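Local coordinates for protein type II secretion ATPase XpsE (Xanthomonas campestris, PDB 2D28) that belongs to the type II secretion ATPases, here as an N-terminal domain that contains an MshEN domain of the GspE_N-like clan, at residues A[56-61]-A[111-116]; A[88-93]-A[120-125]; A[100-105]-A[131-136]. The protein carries 1 engineered substitution. All coordinates share one frame; numbering follows the deposited sequence.

Interaction 1: residues A[56-61]-A[111-116]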
loop_
_atom_site.group_PDB
_atom_site.type_symbol
_atom_site.label_atom_id
_atom_site.label_comp_id
_atom_site.label_asym_id
_atom_site.label_seq_id
_atom_site.Cartn_x
_atom_site.Cartn_y
_atom_site.Cartn_z
ATOM N N GLU A 56 -7.431 -1.948 -5.576
ATOM C CA GLU A 56 -8.398 -3.018 -5.722
ATOM C C GLU A 56 -7.857 -4.419 -5.836
ATOM O O GLU A 56 -8.311 -5.388 -5.131
ATOM C CB GLU A 56 -9.248 -2.774 -6.987
ATOM C CG GLU A 56 -10.407 -3.770 -7.111
ATOM C CD GLU A 56 -11.693 -3.277 -6.466
ATOM O OE1 GLU A 56 -11.629 -2.239 -5.723
ATOM O OE2 GLU A 56 -12.758 -3.913 -6.727
ATOM N N THR A 57 -6.876 -4.537 -6.728
ATOM C CA THR A 57 -6.288 -5.793 -7.031
ATOM C C THR A 57 -5.424 -6.317 -5.875
ATOM O O THR A 57 -5.436 -7.508 -5.605
ATOM C CB THR A 57 -5.511 -5.677 -8.335
ATOM O OG1 THR A 57 -6.431 -5.150 -9.304
ATOM C CG2 THR A 57 -5.149 -7.102 -8.837
ATOM N N CYS A 58 -4.611 -5.433 -5.275
ATOM C CA CYS A 58 -3.865 -5.775 -4.070
ATOM C C CYS A 58 -4.831 -6.364 -3.026
ATOM O O CYS A 58 -4.585 -7.421 -2.459
ATOM C CB CYS A 58 -3.192 -4.525 -3.507
ATOM S SG CYS A 58 -1.758 -4.032 -4.416
ATOM N N ALA A 59 -5.974 -5.734 -2.835
ATOM C CA ALA A 59 -6.927 -6.192 -1.851
ATOM C C ALA A 59 -7.535 -7.542 -2.189
ATOM O O ALA A 59 -7.620 -8.393 -1.318
ATOM C CB ALA A 59 -8.005 -5.177 -1.672
ATOM N N GLU A 60 -7.876 -7.771 -3.456
ATOM C CA GLU A 60 -8.382 -9.060 -3.883
ATOM C C GLU A 60 -7.383 -10.106 -3.671
ATOM O O GLU A 60 -7.736 -11.174 -3.274
ATOM C CB GLU A 60 -8.719 -9.156 -5.379
ATOM C CG GLU A 60 -9.892 -8.350 -5.827
ATOM C CD GLU A 60 -9.958 -8.181 -7.374
ATOM O OE1 GLU A 60 -9.004 -8.486 -8.172
ATOM O OE2 GLU A 60 -11.026 -7.784 -7.804
ATOM N N VAL A 61 -6.141 -9.884 -4.053
ATOM C CA VAL A 61 -5.212 -10.989 -4.076
ATOM C C VAL A 61 -4.839 -11.363 -2.677
ATOM O O VAL A 61 -4.614 -12.572 -2.364
ATOM C CB VAL A 61 -3.948 -10.708 -4.920
ATOM C CG1 VAL A 61 -2.888 -11.685 -4.632
ATOM C CG2 VAL A 61 -4.317 -10.704 -6.418
ATOM N N ALA A 111 -0.391 1.412 0.844
ATOM C CA ALA A 111 -0.567 1.410 -0.628
ATOM C C ALA A 111 -0.134 0.136 -1.318
ATOM O O ALA A 111 -0.795 -0.323 -2.309
ATOM C CB ALA A 111 0.080 2.656 -1.309
ATOM N N ASP A 112 0.962 -0.426 -0.794
ATOM C CA ASP A 112 1.652 -1.550 -1.389
ATOM C C ASP A 112 1.759 -2.720 -0.413
ATOM O O ASP A 112 2.833 -3.072 0.042
ATOM C CB ASP A 112 3.015 -1.138 -1.910
ATOM C CG ASP A 112 2.955 -0.026 -2.950
ATOM O OD1 ASP A 112 2.021 0.015 -3.811
ATOM O OD2 ASP A 112 3.836 0.844 -2.989
ATOM N N PRO A 113 0.653 -3.385 -0.155
ATOM C CA PRO A 113 0.629 -4.489 0.838
ATOM C C PRO A 113 1.324 -5.779 0.465
ATOM O O PRO A 113 1.435 -6.641 1.339
ATOM C CB PRO A 113 -0.858 -4.691 1.069
ATOM C CG PRO A 113 -1.462 -4.337 -0.231
ATOM C CD PRO A 113 -0.686 -3.137 -0.709
ATOM N N TYR A 114 1.785 -5.890 -0.766
ATOM C CA TYR A 114 2.646 -6.961 -1.237
ATOM C C TYR A 114 4.137 -6.753 -0.866
ATOM O O TYR A 114 4.933 -7.628 -1.145
ATOM C CB TYR A 114 2.552 -7.067 -2.759
ATOM C CG TYR A 114 2.887 -5.822 -3.491
ATOM C CD1 TYR A 114 4.188 -5.502 -3.819
ATOM C CD2 TYR A 114 1.862 -4.910 -3.833
ATOM C CE1 TYR A 114 4.467 -4.310 -4.505
ATOM C CE2 TYR A 114 2.113 -3.758 -4.465
ATOM C CZ TYR A 114 3.397 -3.437 -4.784
ATOM O OH TYR A 114 3.614 -2.233 -5.388
ATOM N N ASP A 115 4.497 -5.594 -0.284
ATOM C CA ASP A 115 5.899 -5.245 -0.068
ATOM C C ASP A 115 6.303 -5.698 1.344
ATOM O O ASP A 115 6.134 -4.973 2.319
ATOM C CB ASP A 115 6.100 -3.735 -0.289
ATOM C CG ASP A 115 7.546 -3.333 -0.233
ATOM O OD1 ASP A 115 8.372 -4.118 0.326
ATOM O OD2 ASP A 115 7.860 -2.224 -0.681
ATOM N N ASP A 116 6.742 -6.945 1.410
ATOM C CA ASP A 116 7.079 -7.563 2.653
ATOM C C ASP A 116 8.286 -6.855 3.342
ATOM O O ASP A 116 8.358 -6.847 4.550
ATOM C CB ASP A 116 7.327 -9.070 2.461
ATOM C CG ASP A 116 8.433 -9.363 1.538
ATOM O OD1 ASP A 116 8.196 -9.272 0.309
ATOM O OD2 ASP A 116 9.586 -9.710 1.956
#

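Interaction 2: residues A[88-93]-A[120-125]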
loop_
_atom_site.group_PDB
_atom_site.type_symbol
_atom_site.label_atom_id
_atom_site.label_comp_id
_atom_site.label_asym_id
_atom_site.label_seq_id
_atom_site.Cartn_x
_atom_site.Cartn_y
_atom_site.Cartn_z
ATOM N N LEU A 88 8.183 10.717 9.854
ATOM C CA LEU A 88 7.288 11.261 8.823
ATOM C C LEU A 88 7.791 10.921 7.448
ATOM O O LEU A 88 7.037 10.493 6.599
ATOM C CB LEU A 88 7.086 12.758 9.014
ATOM C CG LEU A 88 6.242 13.455 7.929
ATOM C CD1 LEU A 88 4.791 12.887 7.918
ATOM C CD2 LEU A 88 6.246 14.957 8.151
ATOM N N ARG A 89 9.131 11.023 7.253
ATOM C CA ARG A 89 9.744 10.698 5.991
ATOM C C ARG A 89 9.464 9.249 5.558
ATOM O O ARG A 89 9.194 9.007 4.439
ATOM C CB ARG A 89 11.286 10.876 6.079
ATOM C CG ARG A 89 12.013 10.729 4.734
ATOM C CD ARG A 89 13.443 10.247 4.867
ATOM N NE ARG A 89 13.427 8.923 5.488
ATOM C CZ ARG A 89 13.293 7.784 4.846
ATOM N NH1 ARG A 89 13.225 7.770 3.520
ATOM N NH2 ARG A 89 13.233 6.625 5.538
ATOM N N PHE A 90 9.654 8.304 6.456
ATOM C CA PHE A 90 9.384 6.890 6.212
ATOM C C PHE A 90 7.934 6.715 5.710
ATOM O O PHE A 90 7.683 6.045 4.733
ATOM C CB PHE A 90 9.582 6.090 7.528
ATOM C CG PHE A 90 9.383 4.642 7.378
ATOM C CD1 PHE A 90 10.484 3.764 7.239
ATOM C CD2 PHE A 90 8.101 4.093 7.390
ATOM C CE1 PHE A 90 10.298 2.395 7.082
ATOM C CE2 PHE A 90 7.902 2.691 7.207
ATOM C CZ PHE A 90 9.008 1.853 7.034
ATOM N N LEU A 91 6.979 7.277 6.428
ATOM C CA LEU A 91 5.570 7.241 5.951
ATOM C C LEU A 91 5.402 7.676 4.502
ATOM O O LEU A 91 4.736 6.981 3.681
ATOM C CB LEU A 91 4.681 8.076 6.870
ATOM C CG LEU A 91 4.701 7.720 8.351
ATOM C CD1 LEU A 91 3.670 8.599 9.069
ATOM C CD2 LEU A 91 4.514 6.264 8.648
ATOM N N LYS A 92 6.026 8.815 4.172
ATOM C CA LYS A 92 5.962 9.351 2.822
ATOM C C LYS A 92 6.678 8.487 1.812
ATOM O O LYS A 92 6.134 8.234 0.726
ATOM C CB LYS A 92 6.402 10.813 2.735
ATOM C CG LYS A 92 5.625 11.747 3.536
ATOM C CD LYS A 92 6.195 13.227 3.433
ATOM C CE LYS A 92 5.437 14.072 4.330
ATOM N NZ LYS A 92 4.801 15.246 3.647
ATOM N N GLN A 93 7.871 7.996 2.122
ATOM C CA GLN A 93 8.571 7.149 1.194
ATOM C C GLN A 93 7.828 5.855 0.912
ATOM O O GLN A 93 7.834 5.365 -0.226
ATOM C CB GLN A 93 9.966 6.750 1.769
ATOM C CG GLN A 93 10.675 5.839 0.893
ATOM C CD GLN A 93 11.871 5.118 1.546
ATOM O OE1 GLN A 93 12.341 5.516 2.611
ATOM N NE2 GLN A 93 12.354 4.082 0.898
ATOM N N ASP A 120 7.695 -5.665 7.091
ATOM C CA ASP A 120 8.609 -6.167 8.120
ATOM C C ASP A 120 9.387 -5.019 8.804
ATOM O O ASP A 120 9.583 -5.042 10.016
ATOM C CB ASP A 120 9.497 -7.279 7.570
ATOM C CG ASP A 120 8.741 -8.551 7.312
ATOM O OD1 ASP A 120 7.507 -8.623 7.643
ATOM O OD2 ASP A 120 9.267 -9.467 6.649
ATOM N N ALA A 121 9.720 -3.970 8.057
ATOM C CA ALA A 121 10.278 -2.724 8.648
ATOM C C ALA A 121 9.348 -2.088 9.684
ATOM O O ALA A 121 9.788 -1.722 10.822
ATOM C CB ALA A 121 10.656 -1.741 7.525
ATOM N N VAL A 122 8.051 -2.043 9.365
ATOM C CA VAL A 122 7.092 -1.426 10.254
ATOM C C VAL A 122 6.917 -2.298 11.485
ATOM O O VAL A 122 6.896 -1.791 12.655
ATOM C CB VAL A 122 5.748 -1.146 9.500
ATOM C CG1 VAL A 122 4.711 -0.718 10.438
ATOM C CG2 VAL A 122 5.992 -0.088 8.440
ATOM N N ARG A 123 6.863 -3.599 11.262
ATOM C CA ARG A 123 6.643 -4.554 12.362
ATOM C C ARG A 123 7.811 -4.407 13.371
ATOM O O ARG A 123 7.615 -4.320 14.619
ATOM C CB ARG A 123 6.585 -6.021 11.823
ATOM C CG ARG A 123 5.321 -6.457 11.122
ATOM C CD ARG A 123 5.372 -7.769 10.444
ATOM N NE ARG A 123 5.661 -8.809 11.417
ATOM C CZ ARG A 123 6.489 -9.835 11.273
ATOM N NH1 ARG A 123 7.122 -10.106 10.158
ATOM N NH2 ARG A 123 6.675 -10.619 12.333
ATOM N N LEU A 124 9.033 -4.342 12.832
ATOM C CA LEU A 124 10.240 -4.287 13.681
ATOM C C LEU A 124 10.362 -2.930 14.393
ATOM O O LEU A 124 10.687 -2.862 15.606
ATOM C CB LEU A 124 11.510 -4.518 12.860
ATOM C CG LEU A 124 12.840 -4.536 13.680
ATOM C CD1 LEU A 124 12.831 -5.708 14.753
ATOM C CD2 LEU A 124 14.055 -4.746 12.769
ATOM N N ALA A 125 10.083 -1.858 13.660
ATOM C CA ALA A 125 10.271 -0.508 14.213
ATOM C C ALA A 125 9.232 -0.194 15.275
ATOM O O ALA A 125 9.559 0.484 16.281
ATOM C CB ALA A 125 10.256 0.556 13.130
#

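Interaction 3: residues A[100-105]-A[131-136]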
loop_
_atom_site.group_PDB
_atom_site.type_symbol
_atom_site.label_atom_id
_atom_site.label_comp_id
_atom_site.label_asym_id
_atom_site.label_seq_id
_atom_site.Cartn_x
_atom_site.Cartn_y
_atom_site.Cartn_z
ATOM N N GLY A 100 -4.869 4.001 13.623
ATOM C CA GLY A 100 -5.562 3.656 14.844
ATOM C C GLY A 100 -4.916 2.459 15.488
ATOM O O GLY A 100 -4.151 1.795 14.876
ATOM N N GLU A 101 -5.299 2.183 16.722
ATOM C CA GLU A 101 -4.839 1.047 17.469
ATOM C C GLU A 101 -6.076 0.453 18.170
ATOM O O GLU A 101 -6.773 1.188 18.892
ATOM C CB GLU A 101 -3.808 1.522 18.471
ATOM C CG GLU A 101 -2.466 0.859 18.387
ATOM C CD GLU A 101 -1.431 1.382 19.397
ATOM O OE1 GLU A 101 -0.752 0.553 20.030
ATOM O OE2 GLU A 101 -1.280 2.612 19.563
ATOM N N ARG A 102 -6.404 -0.803 17.881
ATOM C CA ARG A 102 -7.614 -1.471 18.408
ATOM C C ARG A 102 -7.321 -2.975 18.680
ATOM O O ARG A 102 -6.670 -3.687 17.877
ATOM C CB ARG A 102 -8.803 -1.365 17.461
ATOM C CG ARG A 102 -9.222 0.034 16.968
ATOM C CD ARG A 102 -10.231 0.007 15.776
ATOM N NE ARG A 102 -9.690 -0.706 14.597
ATOM C CZ ARG A 102 -10.350 -1.538 13.815
ATOM N NH1 ARG A 102 -11.627 -1.825 14.020
ATOM N NH2 ARG A 102 -9.730 -2.111 12.802
ATOM N N ASP A 103 -7.819 -3.460 19.827
ATOM C CA ASP A 103 -7.587 -4.830 20.310
ATOM C C ASP A 103 -6.132 -5.271 20.198
ATOM O O ASP A 103 -5.829 -6.399 19.834
ATOM C CB ASP A 103 -8.521 -5.843 19.658
ATOM C CG ASP A 103 -9.988 -5.647 20.075
ATOM O OD1 ASP A 103 -10.224 -4.986 21.104
ATOM O OD2 ASP A 103 -10.939 -6.057 19.376
ATOM N N GLY A 104 -5.227 -4.372 20.563
ATOM C CA GLY A 104 -3.838 -4.691 20.583
ATOM C C GLY A 104 -3.129 -4.757 19.237
ATOM O O GLY A 104 -1.961 -5.200 19.151
ATOM N N ARG A 105 -3.811 -4.305 18.196
ATOM C CA ARG A 105 -3.205 -4.145 16.884
ATOM C C ARG A 105 -3.209 -2.714 16.340
ATOM O O ARG A 105 -4.154 -1.936 16.484
ATOM C CB ARG A 105 -3.876 -5.072 15.885
ATOM C CG ARG A 105 -3.956 -6.516 16.365
ATOM C CD ARG A 105 -4.593 -7.492 15.353
ATOM N NE ARG A 105 -3.760 -7.795 14.204
ATOM C CZ ARG A 105 -3.954 -8.842 13.391
ATOM N NH1 ARG A 105 -4.959 -9.624 13.600
ATOM N NH2 ARG A 105 -3.118 -9.109 12.389
ATOM N N LEU A 131 -2.621 -4.557 11.644
ATOM C CA LEU A 131 -3.768 -4.918 10.824
ATOM C C LEU A 131 -3.687 -4.032 9.588
ATOM O O LEU A 131 -3.722 -2.831 9.683
ATOM C CB LEU A 131 -5.085 -4.693 11.579
ATOM C CG LEU A 131 -6.371 -5.375 11.101
ATOM C CD1 LEU A 131 -6.291 -6.896 11.193
ATOM C CD2 LEU A 131 -7.523 -4.867 11.927
ATOM N N LEU A 132 -3.516 -4.659 8.425
ATOM C CA LEU A 132 -3.314 -3.962 7.191
ATOM C C LEU A 132 -4.622 -3.604 6.502
ATOM O O LEU A 132 -5.512 -4.410 6.404
ATOM C CB LEU A 132 -2.463 -4.781 6.232
ATOM C CG LEU A 132 -1.025 -5.069 6.744
ATOM C CD1 LEU A 132 -0.310 -5.969 5.725
ATOM C CD2 LEU A 132 -0.338 -3.736 7.028
ATOM N N HIS A 133 -4.714 -2.358 6.027
ATOM C CA HIS A 133 -5.855 -1.890 5.257
ATOM C C HIS A 133 -5.360 -1.213 4.000
ATOM O O HIS A 133 -4.473 -0.323 4.070
ATOM C CB HIS A 133 -6.612 -0.857 6.078
ATOM C CG HIS A 133 -7.079 -1.342 7.418
ATOM N ND1 HIS A 133 -6.484 -0.972 8.595
ATOM C CD2 HIS A 133 -8.166 -2.053 7.772
ATOM C CE1 HIS A 133 -7.125 -1.543 9.611
ATOM N NE2 HIS A 133 -8.122 -2.246 9.126
ATOM N N VAL A 134 -5.842 -1.641 2.851
ATOM C CA VAL A 134 -5.331 -1.116 1.587
ATOM C C VAL A 134 -6.043 0.239 1.304
ATOM O O VAL A 134 -7.271 0.415 1.499
ATOM C CB VAL A 134 -5.554 -2.102 0.410
ATOM C CG1 VAL A 134 -4.932 -1.594 -0.917
ATOM C CG2 VAL A 134 -5.117 -3.566 0.794
ATOM N N GLY A 135 -5.264 1.188 0.879
ATOM C CA GLY A 135 -5.753 2.507 0.475
ATOM C C GLY A 135 -5.075 2.978 -0.803
ATOM O O GLY A 135 -3.993 2.522 -1.214
ATOM N N LEU A 136 -5.789 3.842 -1.513
ATOM C CA LEU A 136 -5.309 4.427 -2.728
ATOM C C LEU A 136 -4.102 5.358 -2.290
ATOM O O LEU A 136 -4.105 6.030 -1.218
ATOM C CB LEU A 136 -6.403 5.239 -3.464
ATOM C CG LEU A 136 -7.333 4.504 -4.458
ATOM C CD1 LEU A 136 -8.279 3.556 -3.726
ATOM C CD2 LEU A 136 -8.134 5.609 -5.205
#

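Interaction 1: residues A[56-61]-A[111-116]
The ring of Y114 meets C58 with its edge: SG lies near the ring plane, 84° off the ring normal and 5.0 Å from the ring centroid. Between the two segments neither face of the ring is used. The sulfur approaches the side formed by CD2 and CE2, with C58 SG 3.8 Å from Y114 CD2 and 3.9 Å from Y114 CE2, a sulfur-aromatic contact of the in-plane kind. Two torsions bring it about. Y114 CG sits between its own backbone N and carbonyl carbon (chi1 57°), which turns the ring back toward helix 51-62, while C58 SG stands anti to its carbonyl carbon (chi1 -76°) and reaches out from that helix.

Beside the sulfur, the same cysteine packs on the pyrrolidine ring of P113. C58 CB comes 3.7 Å from P113 CG, and C58 SG comes 4.0 Å from P113 CD, so CB and SG both bear on the CG-CD side of the proline ring. C58 thus carries the whole helix side of the contact, and it is buried together with P113.

A type I turn from D112 to D115 shapes the middle of 111-116, closed by D115 N to D112 O at 3.0 Å. Around it, D112 OD1 takes a salt bridge from R137 and a hydrogen bond from H54, and A6 of helix 6-16 also touches Y114. D115 then stands at the N-cap of helix 116-126, where its OD1 accepts from A118 N.

The arrangement is that of a strand-to-helix connection, from strand 105-110 into helix 116-126, made of a type I turn and a side-chain N-cap, with an in-plane cysteine-aromatic contact docking it onto a helix from earlier in the chain.

Interaction 2: residues A[88-93]-A[120-125]
F90 projects from helix 88-94 onto A121 and V122 of helix 116-126, which is the helix of a beta-alpha-beta crossover linking the parallel neighbours 105-110 and 130-134. The two backbones stay well apart: F90 CA and V122 CA, the nearest such pair, are 9.5 Å from each other, and the far end of a single phenyl ring spans the gap.

That ring is the tight part. F90 CG is anti to the backbone N (chi1 -178°), extending the side chain straight across, and the closest approach is F90 CE2 to V122 CG2 at 3.6 Å. The methyl reaches the ring obliquely, neither squarely over a face nor at the edge. A121 CB, by contrast, lies at the edge near the ring plane, 4.0 Å from F90 CZ. The far end of one phenyl ring, CE1, CZ and CE2, therefore meets two successive residues of the helix through two different approaches. L96 of strand 96-102 touches both F90 and V122, and V122 also packs on L130, so the buried side of the contact rests on the sheet.

On the outward side no hydrogen bond joins 88-93 to 120-125; R89 and Q93, and R123 and D120, pair within their own helix. In 88-93, exposed R89 reaches one turn ahead to exposed Q93: R89 NH1 donates to Q93 OE1 at 2.6 Å with an N-H...O angle of 154°, and R89 NH2 adds a weak bond of 3.3 Å to the same Q93 OE1. In 120-125 the corresponding pair is a salt bridge, R123 NH1 to D120 OD1 at 2.9 Å. There the oxygen lies in the plane of the guanidinium group, yet the nitrogen stands above the carboxylate, 68° out of its plane.

Interaction 3: residues A[100-105]-A[131-136]
Van der Waals packing of leucine methyls against guanidinium groups makes up most of the contact: L131 sends one methyl to each of two arginines. L131 CD1 lies over the centre of the R105 guanidinium, 3.7 Å above its plane and 3.8 Å from R105 CZ, with the two side chains crossing at about a right angle. L131 CD2 meets R102 NH2 at 3.6 Å, obliquely to that guanidinium.

R102 and H133, whose charge state is not seen, come near each other with no hydrogen bond across the segments. R102 NH2 stands 4.0 Å from H133 NE2, at the edge of the imidazole, with the guanidinium and ring planes 44° apart. A bend at chi3 (-59°) turns the end of the R102 chain toward this region, and its NE forms a salt bridge with D107. R105 NH2 is hydrogen-bonded to L130 O, consistent with its flat face being held over the leucine.

Backbone bonds fix the base of both arginines. R102 N to R105 O and R105 N to R102 O, each 2.9 Å, close a type I' turn, as in a tight two-residue beta hairpin.

This hairpin joins strands 96-102 and 105-110; strand 130-134 runs parallel to 105-110 on its other side, bonded through L131 and H133, while V134 packs on A55 and A59 of helix 51-62.

How the interactions relate
Interactions 1 and 3 are in direct contact: V134 of interaction 3 packs on both sides of interaction 1, with V134 CG2 3.9 Å from P113 CG and V134 CG1 4.3 Å from C58 CB. Their centres are about 14 Å apart. Interaction 2 stands off, its centre about 17 Å from that of interaction 1 and about 14 Å from that of interaction 3; the nearest atoms of 2 and 3 are about 7 Å apart. Sequence ties it in: the loop 111-116 leads into helix 116-126, which continues to strand 130-134, while helix 88-94 runs on into strand 96-102. Each pair of contacts has segments alternating along the chain.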